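Local atomic coordinates of enoyl-CoA hydratase (Geobacillus kaustophilus, PDB entry 2PPY), a protein that probably catalyses the addition of water to the double bond of enoyl-CoA thioesters, the hydration step of fatty-acid beta-oxidation. Residues K15-A20 / D50-K54; I53-M59 / Q102-C107; T93-I97 / E118-D124; R126-A132 / V184-Q190; Y210-N214 / L237-L241. All coordinates share one frame; numbering follows the deposited sequence.

Contact 1 of 5, residues K15-A20 / D50-K54; sequences KEDGIA and DPDIK
Lys15 NZ is held by two carboxylates: Asp50 OD2 makes a salt bridge with Lys15 NZ at 2.6 Å, using the lone pair turned away from its other oxygen, and Asp46 of helix 34-48 forms a second one. The long lysine suits this place, because its chain runs extended from the strand and meets the shorter Asp50 coming from the opposite direction. Asp50 OD1 accepts the backbone N-H of Asp52 in an Asx turn that steadies the start of 50-54. Beside the salt bridge, Ile53 lies across the lysine stem at about a right angle, with Ile53 CD1 3.9 Å from Lys15 CG. Its other branch, CG2, anti to the backbone N, turns onto Ala20, where Ile53 CG2 stands 3.6 Å from Ala20 CB. Gly18 lies in the type I' turn from Glu16 to Ile19, and its own positive phi favours glycine; its bare CA also approaches the carbonyl of Asp52. Lys54 N then binds Gly18 O at 2.9 Å. The 15-20 hairpin thus rests on the loop leading from helix 34-48 into strand 55-60, while Ile47 of that helix touches both Ala20 and Ile53, and Ile19 packs instead on Ala201 of helix 193-205.

Contact 2 of 5, residues I53-M59 / Q102-C107; sequences IKVVIVM and QVYIAC
Val56 sits squarely on the ring of Tyr104, its CB 3.7 Å from the ring centroid and only 4° off the ring normal. This is the tight part of the contact: the two side chains run side by side, and the two methyls of the valine spread over the same face, Val56 CG2 lying 3.7 Å from Tyr104 CE1 and CG1 near CE2. A beta-branched residue suits the position because both arms find aromatic carbon. Val56 CG2 also leans on Gln102 CB. The backbones form two neighbouring parallel strands of the central sheet, joined through helices 72-75 and 80-99 in a beta-alpha-beta crossover, as in the crotonase fold. Straight bonds knit them, among them Ile105 N to Val56 O at 2.8 Å and Cys107 N to Val58 O at 2.7 Å. On the face carrying Val55 and Ile105, Val55 CG1 and Ile105 CD1 approach only to 4.1 Å, though Ile57 CG2 packs closer, on Cys107 CB. At the entrance to the strands Gln102 bends at chi2 (79°), which lays its amide beside the loop so that NE2 donates to Ile53 O at 2.9 Å. There the buried packing gives way to a more open side: Lys54 is partly exposed, its side chain starts out away from 102-107 and packs on Arg81 of a second subunit, and its NZ bonds to Pro51 O.

Contact 3 of 5, residues T93-I97 / E118-D124; sequences TLDKI and EMALACD
Leu94 and Ala122 meet at their first side-chain carbons, with Leu94 CB 3.7 Å from Ala122 CB. Ala122 is small enough to let helix 80-99 come this near to segment 118-124. Beyond CB the leucine forks over the preceding turn: Leu94 CD1 reaches to 3.6 Å from Glu118 O, while Leu94 CD2 lies 4.1 Å from Met119 CG (a selenomethionine), the two chains crossing at about a right angle. One turn further along, Ile97 sets its CG2 branch, anti to the backbone N, against the next peptide, so that Ile97 CG2 is 3.4 Å from Ala122 O. The longer arm of the isoleucine ends near Cys123, Ile97 CD1 being 4.3 Å from Cys123 SG. Replacing Leu94 by an alanine would probably open a gap beside Glu118 O and Met119, leaving only the CB contact with Ala122 from this position. A water bridges the two backbones, donating to Leu94 O at 2.8 Å and to Ala122 O at 3.0 Å. In the next shell, Thr148 N holds the carboxylate of Glu118, and Arg153 of helix 150-158 packs on Ala122. Asp124 is fixed by the backbone N of Tyr104 and by Lys216, whose NZ also bonds to Ile97 O. Direct contact between the segments is thus van der Waals packing of aliphatic side chains, partly on carbonyl oxygens, with the one polar link across supplied by the water, which gives Leu94 O and Ala122 O a donor each; the nearby charges of Asp124 and Lys216 would be expected to offset each other.

Contact 4 of 5, residues R126-A132 / V184-Q190; sequences RFMGDEA and VNRVFPQ
Arg126 and Asn185 exchange a pair of hydrogen bonds: Asn185 OD1 accepts Arg126 N at 2.9 Å, and Asn185 N returns to Arg126 O at 2.7 Å. An asparagine suits this spot because its short amide reaches the neighbouring backbone while its ND2 binds Ser161 of the fourth subunit. Further along, Met128 (a selenomethionine) is bonded through its backbone, its N to Arg186 O and its O to Phe188 N, and Asp130 N closes on Phe188 O. A second side-chain acceptor is Asp130, whose CG stands between the backbone N and the carbonyl carbon (chi1 60°); this turns OD2 back to Gln190 N at 2.7 Å, the N-H coming from above the carboxylate plane. These bonds tie strand 186-188, outermost within this crotonase-like chain's central sheet, parallel to strand 125-129, with helix 193-205 lying over the phenylalanines. Among the aromatic contacts, Phe188 turns its edge to the face of Phe127 in an offset edge-to-face pair, centroids 5.4 Å apart and planes at 71°. Arg186 runs alongside the same ring with its aliphatic stem, Arg186 CG being 3.5 Å from Phe127 CE1, and Asn185 CB meets the ring at its edge. On the other side of the sheet the packing is aliphatic: Met128 CB lies 4.2 Å from Val184 CG1, and Val187 CG1 is 3.9 Å from Asp130 CB. Among the charged groups, the guanidinium of Arg186 makes a salt bridge with Asp165 of the fourth subunit, whereas that of Arg126 turns to the carbonyls of Ala120, Cys123 and Leu183.

Contact 5 of 5, residues Y210-N214 / L237-L241; sequences YAVSN and LQNLL
Leu241 lays its CD1 methyl over the centre of the Tyr210 ring, 3.9 Å from the centroid and 10° off the ring normal, a CH-pi contact. At the far end of the ring the hydroxyl reaches the stem of Leu240, Tyr210 OH being 3.7 Å from Leu240 CB, and a water that donates to Leu240 O lies within weak reach of it. The tyrosine gets there because CG is anti to the backbone N (chi1 -168°), throwing the ring across to the other helix. The second flat group, the amide of Asn214, has Leu237 O close to its own plane, and Asn214 ND2 donates to Leu237 O at 3.0 Å. Leu237 O also accepts from Leu241 N within its helix, the two donors arriving from opposite faces of the carbonyl plane. The segments belong to helices 209-222 and 227-242, which here run antiparallel at 173° with axes 10.1 Å apart, as two successive helices of an alpha-helical hairpin. Leucines suit the apolar side of this seam: Leu237 CD2 rests 3.6 Å from Asn214 CG, Leu241 CD1 slides past the amide, and Leu241 CD2 lies 3.9 Å from Ala211 CA, where a small residue leaves room for it. A leucine in place of Asn214 would remove the amide donor, and Leu237 O would probably lose its bond to the neighbouring helix. Other subunits cover the outside: Gly143 of the fourth subunit packs on both Ala211 and Leu241, and Glu236 of the fifth meets Leu237 and Leu240.

Contacts 1, 2 and 4 follow one another across the central sheet. The first two share Ile53 and Lys54, and Ala20 O bonds to Ile57 N at 2.8 Å; contact 2 passes to contact 4 through Ala106 O and Phe127 N, 3.0 Å apart. Contact 3, centred about 11 Å from contact 2, packs Ile97 CG2 on Tyr104 CG of strand 103-108. Peripheral contact 5 meets contact 2 at Val103 and Val212; its centre is about 29 Å from that of contact 4, yet both touch the fourth subunit. No ligand is present; in crotonase relatives the oxyanion hole lies by the start of the helix that here is 115-121, so contact 3 is probably near it.

Contact 1 of 5, residues K15-A20 / D50-K54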
# COMPACT_ATOMS: atom_id res chain seq x y z
N LYS A 15 7.21 -10.84 36.95
CA LYS A 15 6.63 -11.93 36.17
C LYS A 15 5.88 -12.88 37.08
O LYS A 15 6.40 -13.32 38.11
CB LYS A 15 7.70 -12.71 35.42
CG LYS A 15 8.41 -11.92 34.32
CD LYS A 15 9.37 -12.84 33.58
CE LYS A 15 10.20 -12.09 32.55
NZ LYS A 15 11.13 -13.02 31.86
N GLU A 16 4.65 -13.21 36.70
CA GLU A 16 3.84 -14.11 37.50
C GLU A 16 2.63 -14.62 36.72
O GLU A 16 1.91 -13.85 36.10
CB GLU A 16 3.38 -13.38 38.77
CG GLU A 16 2.62 -14.24 39.77
CD GLU A 16 2.37 -13.50 41.08
OE1 GLU A 16 1.73 -12.43 41.05
OE2 GLU A 16 2.82 -14.00 42.13
N ASP A 17 2.45 -15.94 36.75
CA ASP A 17 1.34 -16.60 36.07
C ASP A 17 0.99 -16.11 34.67
O ASP A 17 -0.16 -15.79 34.38
CB ASP A 17 0.09 -16.54 36.96
CG ASP A 17 0.24 -17.33 38.24
OD1 ASP A 17 0.45 -18.56 38.15
OD2 ASP A 17 0.16 -16.73 39.33
N GLY A 18 1.99 -16.07 33.79
CA GLY A 18 1.76 -15.65 32.42
C GLY A 18 1.59 -14.16 32.19
O GLY A 18 1.25 -13.74 31.08
N ILE A 19 1.83 -13.35 33.22
CA ILE A 19 1.71 -11.91 33.09
C ILE A 19 2.99 -11.22 33.55
O ILE A 19 3.59 -11.62 34.55
CB ILE A 19 0.54 -11.35 33.92
CG1 ILE A 19 -0.79 -11.94 33.43
CG2 ILE A 19 0.51 -9.83 33.83
CD1 ILE A 19 -1.98 -11.55 34.28
N ALA A 20 3.40 -10.20 32.82
CA ALA A 20 4.59 -9.44 33.17
C ALA A 20 4.16 -8.00 33.34
O ALA A 20 3.39 -7.48 32.53
CB ALA A 20 5.65 -9.55 32.09
N ASP A 50 10.63 -15.32 26.64
CA ASP A 50 10.07 -16.02 27.79
C ASP A 50 8.69 -16.55 27.41
O ASP A 50 7.69 -15.84 27.52
CB ASP A 50 9.93 -15.06 28.98
CG ASP A 50 9.55 -15.78 30.27
OD1 ASP A 50 9.01 -16.90 30.18
OD2 ASP A 50 9.78 -15.21 31.35
N PRO A 51 8.62 -17.81 26.96
CA PRO A 51 7.41 -18.52 26.53
C PRO A 51 6.22 -18.47 27.50
O PRO A 51 5.07 -18.56 27.08
CB PRO A 51 7.89 -19.95 26.33
CG PRO A 51 9.32 -19.78 25.98
CD PRO A 51 9.77 -18.74 26.97
N ASP A 52 6.51 -18.33 28.78
CA ASP A 52 5.45 -18.31 29.79
C ASP A 52 4.66 -17.01 29.87
O ASP A 52 3.54 -17.01 30.38
CB ASP A 52 6.03 -18.64 31.16
CG ASP A 52 6.66 -20.02 31.21
OD1 ASP A 52 5.97 -21.01 30.86
OD2 ASP A 52 7.84 -20.12 31.61
N ILE A 53 5.23 -15.92 29.37
CA ILE A 53 4.53 -14.63 29.43
C ILE A 53 3.62 -14.46 28.22
O ILE A 53 4.07 -14.49 27.08
CB ILE A 53 5.52 -13.45 29.48
CG1 ILE A 53 6.55 -13.68 30.58
CG2 ILE A 53 4.75 -12.15 29.75
CD1 ILE A 53 5.96 -13.77 31.98
N LYS A 54 2.33 -14.26 28.48
CA LYS A 54 1.36 -14.09 27.42
C LYS A 54 0.78 -12.68 27.39
O LYS A 54 0.22 -12.25 26.38
CB LYS A 54 0.24 -15.12 27.57
CG LYS A 54 0.64 -16.56 27.23
CD LYS A 54 1.61 -17.16 28.24
CE LYS A 54 1.73 -18.68 28.09
NZ LYS A 54 2.37 -19.13 26.82

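Contact 2 of 5, residues I53-M59 / Q102-C107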
# COMPACT_ATOMS: atom_id res chain seq x y z
N ILE A 53 5.23 -15.92 29.37
CA ILE A 53 4.53 -14.63 29.43
C ILE A 53 3.62 -14.46 28.22
O ILE A 53 4.07 -14.49 27.08
CB ILE A 53 5.52 -13.45 29.48
CG1 ILE A 53 6.55 -13.68 30.58
CG2 ILE A 53 4.75 -12.15 29.75
CD1 ILE A 53 5.96 -13.77 31.98
N LYS A 54 2.33 -14.26 28.48
CA LYS A 54 1.36 -14.09 27.42
C LYS A 54 0.78 -12.68 27.39
O LYS A 54 0.22 -12.25 26.38
CB LYS A 54 0.24 -15.12 27.57
CG LYS A 54 0.64 -16.56 27.23
CD LYS A 54 1.61 -17.16 28.24
CE LYS A 54 1.73 -18.68 28.09
NZ LYS A 54 2.37 -19.13 26.82
N VAL A 55 0.91 -11.96 28.50
CA VAL A 55 0.40 -10.60 28.58
C VAL A 55 1.38 -9.68 29.29
O VAL A 55 2.07 -10.08 30.23
CB VAL A 55 -0.95 -10.56 29.35
CG1 VAL A 55 -1.49 -9.14 29.37
CG2 VAL A 55 -1.95 -11.50 28.71
N VAL A 56 1.44 -8.43 28.84
CA VAL A 56 2.33 -7.46 29.47
C VAL A 56 1.55 -6.21 29.83
O VAL A 56 0.87 -5.63 28.99
CB VAL A 56 3.49 -7.07 28.54
CG1 VAL A 56 4.36 -6.02 29.23
CG2 VAL A 56 4.32 -8.29 28.18
N ILE A 57 1.65 -5.80 31.09
CA ILE A 57 0.98 -4.59 31.53
C ILE A 57 2.05 -3.55 31.82
O ILE A 57 2.98 -3.79 32.59
CB ILE A 57 0.18 -4.79 32.84
CG1 ILE A 57 -0.87 -5.89 32.66
CG2 ILE A 57 -0.50 -3.49 33.22
CD1 ILE A 57 -1.60 -6.23 33.96
N VAL A 58 1.92 -2.38 31.21
CA VAL A 58 2.89 -1.33 31.47
C VAL A 58 2.20 -0.33 32.38
O VAL A 58 1.15 0.21 32.05
CB VAL A 58 3.33 -0.65 30.16
CG1 VAL A 58 4.36 0.43 30.46
CG2 VAL A 58 3.90 -1.69 29.20
N MSE A 59 2.77 -0.11 33.56
CA MSE A 59 2.21 0.84 34.51
C MSE A 59 3.28 1.71 35.14
O MSE A 59 4.48 1.48 34.96
CB MSE A 59 1.39 0.12 35.59
CG MSE A 59 1.92 -1.23 36.05
SE MSE A 59 0.84 -1.97 37.50
CE MSE A 59 -0.48 -2.96 36.50
N GLN A 102 3.10 -11.35 23.03
CA GLN A 102 2.31 -10.90 24.16
C GLN A 102 1.42 -9.72 23.84
O GLN A 102 1.76 -8.88 22.99
CB GLN A 102 3.19 -10.46 25.34
CG GLN A 102 4.06 -11.52 25.98
CD GLN A 102 5.31 -11.80 25.19
OE1 GLN A 102 5.79 -10.95 24.43
NE2 GLN A 102 5.86 -13.00 25.36
N VAL A 103 0.29 -9.64 24.53
CA VAL A 103 -0.63 -8.53 24.37
C VAL A 103 -0.12 -7.45 25.33
O VAL A 103 0.02 -7.69 26.53
CB VAL A 103 -2.07 -8.92 24.76
CG1 VAL A 103 -2.96 -7.69 24.84
CG2 VAL A 103 -2.62 -9.90 23.74
N TYR A 104 0.17 -6.27 24.80
CA TYR A 104 0.65 -5.16 25.61
C TYR A 104 -0.48 -4.21 26.00
O TYR A 104 -1.17 -3.66 25.14
CB TYR A 104 1.75 -4.40 24.86
CG TYR A 104 3.14 -4.97 25.05
CD1 TYR A 104 3.46 -6.26 24.63
CD2 TYR A 104 4.13 -4.23 25.70
CE1 TYR A 104 4.73 -6.81 24.85
CE2 TYR A 104 5.40 -4.76 25.92
CZ TYR A 104 5.69 -6.04 25.50
OH TYR A 104 6.93 -6.56 25.74
N ILE A 105 -0.66 -4.01 27.30
CA ILE A 105 -1.70 -3.13 27.82
C ILE A 105 -1.07 -1.98 28.59
O ILE A 105 -0.24 -2.21 29.48
CB ILE A 105 -2.65 -3.88 28.78
CG1 ILE A 105 -3.20 -5.14 28.10
CG2 ILE A 105 -3.81 -2.97 29.20
CD1 ILE A 105 -4.04 -5.99 29.03
N ALA A 106 -1.45 -0.76 28.26
CA ALA A 106 -0.94 0.41 28.95
C ALA A 106 -1.92 0.74 30.08
O ALA A 106 -3.08 1.06 29.82
CB ALA A 106 -0.85 1.58 28.00
N CYS A 107 -1.45 0.65 31.32
CA CYS A 107 -2.30 0.95 32.47
C CYS A 107 -2.06 2.41 32.83
O CYS A 107 -1.10 2.74 33.51
CB CYS A 107 -1.94 0.05 33.65
SG CYS A 107 -3.06 0.22 35.07

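Contact 3 of 5, residues T93-I97 / E118-D124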
# COMPACT_ATOMS: atom_id res chain seq x y z
N THR A 93 12.03 0.73 19.12
CA THR A 93 11.71 0.01 20.34
C THR A 93 10.19 -0.13 20.43
O THR A 93 9.67 -1.23 20.64
CB THR A 93 12.23 0.75 21.59
OG1 THR A 93 13.67 0.81 21.54
CG2 THR A 93 11.80 0.02 22.86
N LEU A 94 9.48 0.98 20.27
CA LEU A 94 8.03 0.95 20.33
C LEU A 94 7.48 0.04 19.23
O LEU A 94 6.49 -0.67 19.45
CB LEU A 94 7.45 2.36 20.20
CG LEU A 94 7.75 3.33 21.35
CD1 LEU A 94 6.87 4.58 21.19
CD2 LEU A 94 7.46 2.67 22.71
N ASP A 95 8.11 0.04 18.06
CA ASP A 95 7.65 -0.79 16.95
C ASP A 95 7.65 -2.29 17.29
O ASP A 95 6.83 -3.05 16.76
CB ASP A 95 8.53 -0.59 15.70
CG ASP A 95 8.48 0.83 15.17
OD1 ASP A 95 7.47 1.53 15.36
OD2 ASP A 95 9.48 1.25 14.53
N LYS A 96 8.56 -2.70 18.16
CA LYS A 96 8.68 -4.11 18.54
C LYS A 96 7.45 -4.71 19.23
O LYS A 96 7.22 -5.92 19.15
CB LYS A 96 9.92 -4.30 19.42
CG LYS A 96 11.21 -3.95 18.67
CD LYS A 96 12.46 -3.95 19.55
CE LYS A 96 12.89 -5.36 19.93
NZ LYS A 96 14.32 -5.38 20.37
N ILE A 97 6.65 -3.87 19.88
CA ILE A 97 5.46 -4.34 20.58
C ILE A 97 4.43 -5.00 19.66
O ILE A 97 3.91 -6.07 19.96
CB ILE A 97 4.79 -3.17 21.36
CG1 ILE A 97 5.75 -2.66 22.43
CG2 ILE A 97 3.49 -3.64 22.01
CD1 ILE A 97 5.25 -1.44 23.18
N GLU A 118 2.78 8.50 23.39
CA GLU A 118 3.35 7.78 22.27
C GLU A 118 3.67 6.34 22.66
O GLU A 118 3.42 5.41 21.89
CB GLU A 118 4.60 8.50 21.76
CG GLU A 118 4.27 9.88 21.23
CD GLU A 118 5.47 10.63 20.72
OE1 GLU A 118 6.33 11.02 21.54
OE2 GLU A 118 5.56 10.83 19.49
N MSE A 119 4.21 6.15 23.86
CA MSE A 119 4.53 4.81 24.33
C MSE A 119 3.23 4.02 24.48
O MSE A 119 3.16 2.84 24.13
CB MSE A 119 5.23 4.87 25.69
CG MSE A 119 5.60 3.50 26.26
SE MSE A 119 6.42 3.63 28.01
CE MSE A 119 7.63 5.10 27.67
N ALA A 120 2.21 4.69 25.00
CA ALA A 120 0.90 4.09 25.22
C ALA A 120 0.20 3.75 23.90
O ALA A 120 -0.51 2.75 23.81
CB ALA A 120 0.03 5.02 26.05
N LEU A 121 0.41 4.59 22.88
CA LEU A 121 -0.19 4.36 21.57
C LEU A 121 0.41 3.13 20.90
O LEU A 121 -0.26 2.46 20.11
CB LEU A 121 0.02 5.58 20.66
CG LEU A 121 -0.80 6.85 20.93
CD1 LEU A 121 -0.28 8.01 20.09
CD2 LEU A 121 -2.26 6.58 20.61
N ALA A 122 1.66 2.82 21.23
CA ALA A 122 2.35 1.67 20.66
C ALA A 122 1.91 0.34 21.30
O ALA A 122 2.21 -0.73 20.77
CB ALA A 122 3.86 1.84 20.80
N CYS A 123 1.21 0.42 22.42
CA CYS A 123 0.71 -0.79 23.08
C CYS A 123 -0.58 -1.22 22.38
O CYS A 123 -1.21 -0.42 21.69
CB CYS A 123 0.44 -0.52 24.56
SG CYS A 123 1.92 -0.13 25.53
N ASP A 124 -0.97 -2.48 22.57
CA ASP A 124 -2.18 -3.02 21.95
C ASP A 124 -3.48 -2.45 22.52
O ASP A 124 -4.47 -2.30 21.80
CB ASP A 124 -2.20 -4.55 22.07
CG ASP A 124 -0.95 -5.20 21.50
OD1 ASP A 124 -0.54 -4.80 20.39
OD2 ASP A 124 -0.38 -6.11 22.14
O HOH W 1 3.96 -1.31 18.46

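Contact 4 of 5, residues R126-A132 / V184-Q190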
# COMPACT_ATOMS: atom_id res chain seq x y z
N ARG A 126 -5.22 0.35 25.81
CA ARG A 126 -5.00 1.42 26.77
C ARG A 126 -6.18 1.53 27.74
O ARG A 126 -7.31 1.76 27.31
CB ARG A 126 -4.81 2.75 26.05
CG ARG A 126 -3.48 2.87 25.29
CD ARG A 126 -3.60 3.85 24.13
NE ARG A 126 -4.48 3.32 23.09
CZ ARG A 126 -4.15 2.32 22.28
NH1 ARG A 126 -2.96 1.74 22.38
NH2 ARG A 126 -5.02 1.87 21.38
N PHE A 127 -5.92 1.34 29.03
CA PHE A 127 -6.95 1.45 30.07
C PHE A 127 -6.57 2.63 30.96
O PHE A 127 -5.42 2.73 31.40
CB PHE A 127 -7.02 0.18 30.94
CG PHE A 127 -7.37 -1.08 30.17
CD1 PHE A 127 -7.97 -1.02 28.91
CD2 PHE A 127 -7.10 -2.34 30.72
CE1 PHE A 127 -8.29 -2.20 28.21
CE2 PHE A 127 -7.42 -3.52 30.03
CZ PHE A 127 -8.02 -3.44 28.77
N MSE A 128 -7.51 3.53 31.22
CA MSE A 128 -7.21 4.71 32.02
C MSE A 128 -8.15 4.95 33.21
O MSE A 128 -9.33 4.63 33.14
CB MSE A 128 -7.21 5.93 31.10
CG MSE A 128 -6.80 7.24 31.73
SE MSE A 128 -6.42 8.55 30.35
CE MSE A 128 -4.78 9.30 31.06
N GLY A 129 -7.60 5.52 34.28
CA GLY A 129 -8.40 5.81 35.47
C GLY A 129 -9.27 7.04 35.26
O GLY A 129 -8.86 7.97 34.56
N ASP A 130 -10.46 7.07 35.87
CA ASP A 130 -11.34 8.22 35.67
C ASP A 130 -10.87 9.54 36.27
O ASP A 130 -11.52 10.56 36.11
CB ASP A 130 -12.78 7.90 36.12
CG ASP A 130 -12.89 7.53 37.59
OD1 ASP A 130 -14.01 7.19 38.01
OD2 ASP A 130 -11.88 7.57 38.32
N GLU A 131 -9.72 9.51 36.94
CA GLU A 131 -9.15 10.72 37.53
C GLU A 131 -7.66 10.76 37.19
O GLU A 131 -6.88 11.46 37.84
CB GLU A 131 -9.33 10.73 39.05
CG GLU A 131 -10.78 10.68 39.52
CD GLU A 131 -10.92 10.85 41.02
OE1 GLU A 131 -10.57 11.94 41.54
OE2 GLU A 131 -11.37 9.90 41.70
N ALA A 132 -7.28 10.02 36.15
CA ALA A 132 -5.89 9.92 35.71
C ALA A 132 -5.26 11.24 35.27
O ALA A 132 -4.04 11.35 35.22
CB ALA A 132 -5.78 8.90 34.57
N VAL A 184 -8.58 5.58 24.27
CA VAL A 184 -8.35 4.53 25.28
C VAL A 184 -9.47 3.53 25.07
O VAL A 184 -10.51 3.88 24.50
CB VAL A 184 -8.41 5.08 26.74
CG1 VAL A 184 -7.34 6.14 26.93
CG2 VAL A 184 -9.80 5.64 27.06
N ASN A 185 -9.27 2.29 25.52
CA ASN A 185 -10.29 1.24 25.38
C ASN A 185 -11.20 1.09 26.59
O ASN A 185 -12.30 0.56 26.48
CB ASN A 185 -9.62 -0.11 25.11
CG ASN A 185 -8.65 -0.06 23.96
OD1 ASN A 185 -7.52 0.40 24.11
ND2 ASN A 185 -9.08 -0.52 22.79
N ARG A 186 -10.73 1.55 27.74
CA ARG A 186 -11.50 1.45 28.98
C ARG A 186 -11.16 2.58 29.93
O ARG A 186 -10.03 3.07 29.96
CB ARG A 186 -11.18 0.14 29.71
CG ARG A 186 -11.49 -1.13 28.97
CD ARG A 186 -12.89 -1.61 29.25
NE ARG A 186 -13.07 -2.98 28.78
CZ ARG A 186 -13.01 -3.34 27.50
NH1 ARG A 186 -12.78 -2.43 26.56
NH2 ARG A 186 -13.15 -4.61 27.16
N VAL A 187 -12.16 3.00 30.70
CA VAL A 187 -11.97 4.02 31.72
C VAL A 187 -12.52 3.37 32.98
O VAL A 187 -13.71 3.06 33.05
CB VAL A 187 -12.75 5.32 31.42
CG1 VAL A 187 -12.88 6.15 32.69
CG2 VAL A 187 -12.02 6.13 30.35
N PHE A 188 -11.64 3.13 33.95
CA PHE A 188 -12.03 2.49 35.20
C PHE A 188 -12.02 3.48 36.36
O PHE A 188 -11.39 4.54 36.28
CB PHE A 188 -11.07 1.36 35.55
CG PHE A 188 -10.96 0.26 34.52
CD1 PHE A 188 -12.10 -0.36 34.02
CD2 PHE A 188 -9.71 -0.20 34.12
CE1 PHE A 188 -11.98 -1.45 33.14
CE2 PHE A 188 -9.58 -1.28 33.25
CZ PHE A 188 -10.72 -1.90 32.75
N PRO A 189 -12.73 3.15 37.45
CA PRO A 189 -12.74 4.05 38.61
C PRO A 189 -11.28 4.11 39.05
O PRO A 189 -10.63 3.07 39.20
CB PRO A 189 -13.62 3.31 39.62
CG PRO A 189 -14.58 2.58 38.75
CD PRO A 189 -13.70 2.05 37.63
N GLN A 190 -10.76 5.31 39.26
CA GLN A 190 -9.36 5.50 39.64
C GLN A 190 -8.73 4.44 40.55
O GLN A 190 -7.75 3.80 40.18
CB GLN A 190 -9.17 6.88 40.28
CG GLN A 190 -7.73 7.35 40.37
CD GLN A 190 -7.06 7.53 39.01
OE1 GLN A 190 -7.68 8.03 38.07
NE2 GLN A 190 -5.80 7.14 38.91
O HOH W 2 -7.52 2.66 22.37

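Contact 5 of 5, residues Y210-N214 / L237-L241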
# COMPACT_ATOMS: atom_id res chain seq x y z
N TYR A 210 -2.45 -18.93 22.86
CA TYR A 210 -1.82 -19.05 21.54
C TYR A 210 -2.75 -18.37 20.54
O TYR A 210 -2.31 -17.70 19.61
CB TYR A 210 -1.64 -20.52 21.17
CG TYR A 210 -0.75 -20.78 19.96
CD1 TYR A 210 0.00 -19.77 19.38
CD2 TYR A 210 -0.63 -22.07 19.44
CE1 TYR A 210 0.85 -20.02 18.31
CE2 TYR A 210 0.21 -22.34 18.37
CZ TYR A 210 0.95 -21.31 17.81
OH TYR A 210 1.80 -21.59 16.76
N ALA A 211 -4.05 -18.54 20.76
CA ALA A 211 -5.05 -17.92 19.90
C ALA A 211 -5.03 -16.42 20.14
O ALA A 211 -5.04 -15.63 19.20
CB ALA A 211 -6.44 -18.48 20.21
N VAL A 212 -4.98 -16.04 21.41
CA VAL A 212 -4.94 -14.63 21.77
C VAL A 212 -3.75 -13.96 21.09
O VAL A 212 -3.87 -12.90 20.49
CB VAL A 212 -4.80 -14.44 23.30
CG1 VAL A 212 -4.40 -13.01 23.62
CG2 VAL A 212 -6.12 -14.79 23.98
N SER A 213 -2.59 -14.61 21.20
CA SER A 213 -1.36 -14.09 20.63
C SER A 213 -1.42 -13.95 19.11
O SER A 213 -1.10 -12.89 18.57
CB SER A 213 -0.19 -14.99 21.04
OG SER A 213 1.03 -14.48 20.54
N ASN A 214 -1.83 -15.01 18.42
CA ASN A 214 -1.93 -14.97 16.97
C ASN A 214 -2.97 -13.94 16.51
O ASN A 214 -2.83 -13.36 15.44
CB ASN A 214 -2.23 -16.36 16.41
CG ASN A 214 -0.98 -17.21 16.25
OD1 ASN A 214 0.06 -16.92 16.84
ND2 ASN A 214 -1.08 -18.27 15.44
N LEU A 237 -1.86 -17.66 10.21
CA LEU A 237 -1.88 -17.62 11.66
C LEU A 237 -2.93 -18.63 12.14
O LEU A 237 -2.74 -19.30 13.16
CB LEU A 237 -2.23 -16.22 12.15
CG LEU A 237 -1.10 -15.19 12.05
CD1 LEU A 237 -1.67 -13.79 12.01
CD2 LEU A 237 -0.15 -15.36 13.23
N GLN A 238 -4.02 -18.74 11.39
CA GLN A 238 -5.09 -19.68 11.71
C GLN A 238 -4.59 -21.11 11.48
O GLN A 238 -4.94 -22.03 12.21
CB GLN A 238 -6.32 -19.43 10.85
CG GLN A 238 -7.49 -20.38 11.11
CD GLN A 238 -8.30 -20.01 12.33
OE1 GLN A 238 -7.77 -19.94 13.44
NE2 GLN A 238 -9.59 -19.76 12.14
N ASN A 239 -3.77 -21.28 10.45
CA ASN A 239 -3.22 -22.60 10.16
C ASN A 239 -2.43 -23.08 11.37
O ASN A 239 -2.57 -24.22 11.81
CB ASN A 239 -2.30 -22.54 8.93
CG ASN A 239 -3.06 -22.62 7.62
OD1 ASN A 239 -2.54 -22.26 6.56
ND2 ASN A 239 -4.29 -23.11 7.68
N LEU A 240 -1.61 -22.19 11.93
CA LEU A 240 -0.82 -22.53 13.11
C LEU A 240 -1.74 -22.92 14.27
O LEU A 240 -1.42 -23.83 15.04
CB LEU A 240 0.06 -21.34 13.51
CG LEU A 240 1.28 -21.15 12.62
CD1 LEU A 240 1.80 -19.73 12.71
CD2 LEU A 240 2.35 -22.15 13.05
N LEU A 241 -2.88 -22.24 14.38
CA LEU A 241 -3.83 -22.53 15.45
C LEU A 241 -4.55 -23.86 15.23
O LEU A 241 -4.85 -24.56 16.20
CB LEU A 241 -4.85 -21.39 15.56
CG LEU A 241 -4.63 -20.32 16.64
CD1 LEU A 241 -3.14 -20.13 16.94
CD2 LEU A 241 -5.26 -19.02 16.18
O HOH W 3 0.92 -24.65 15.46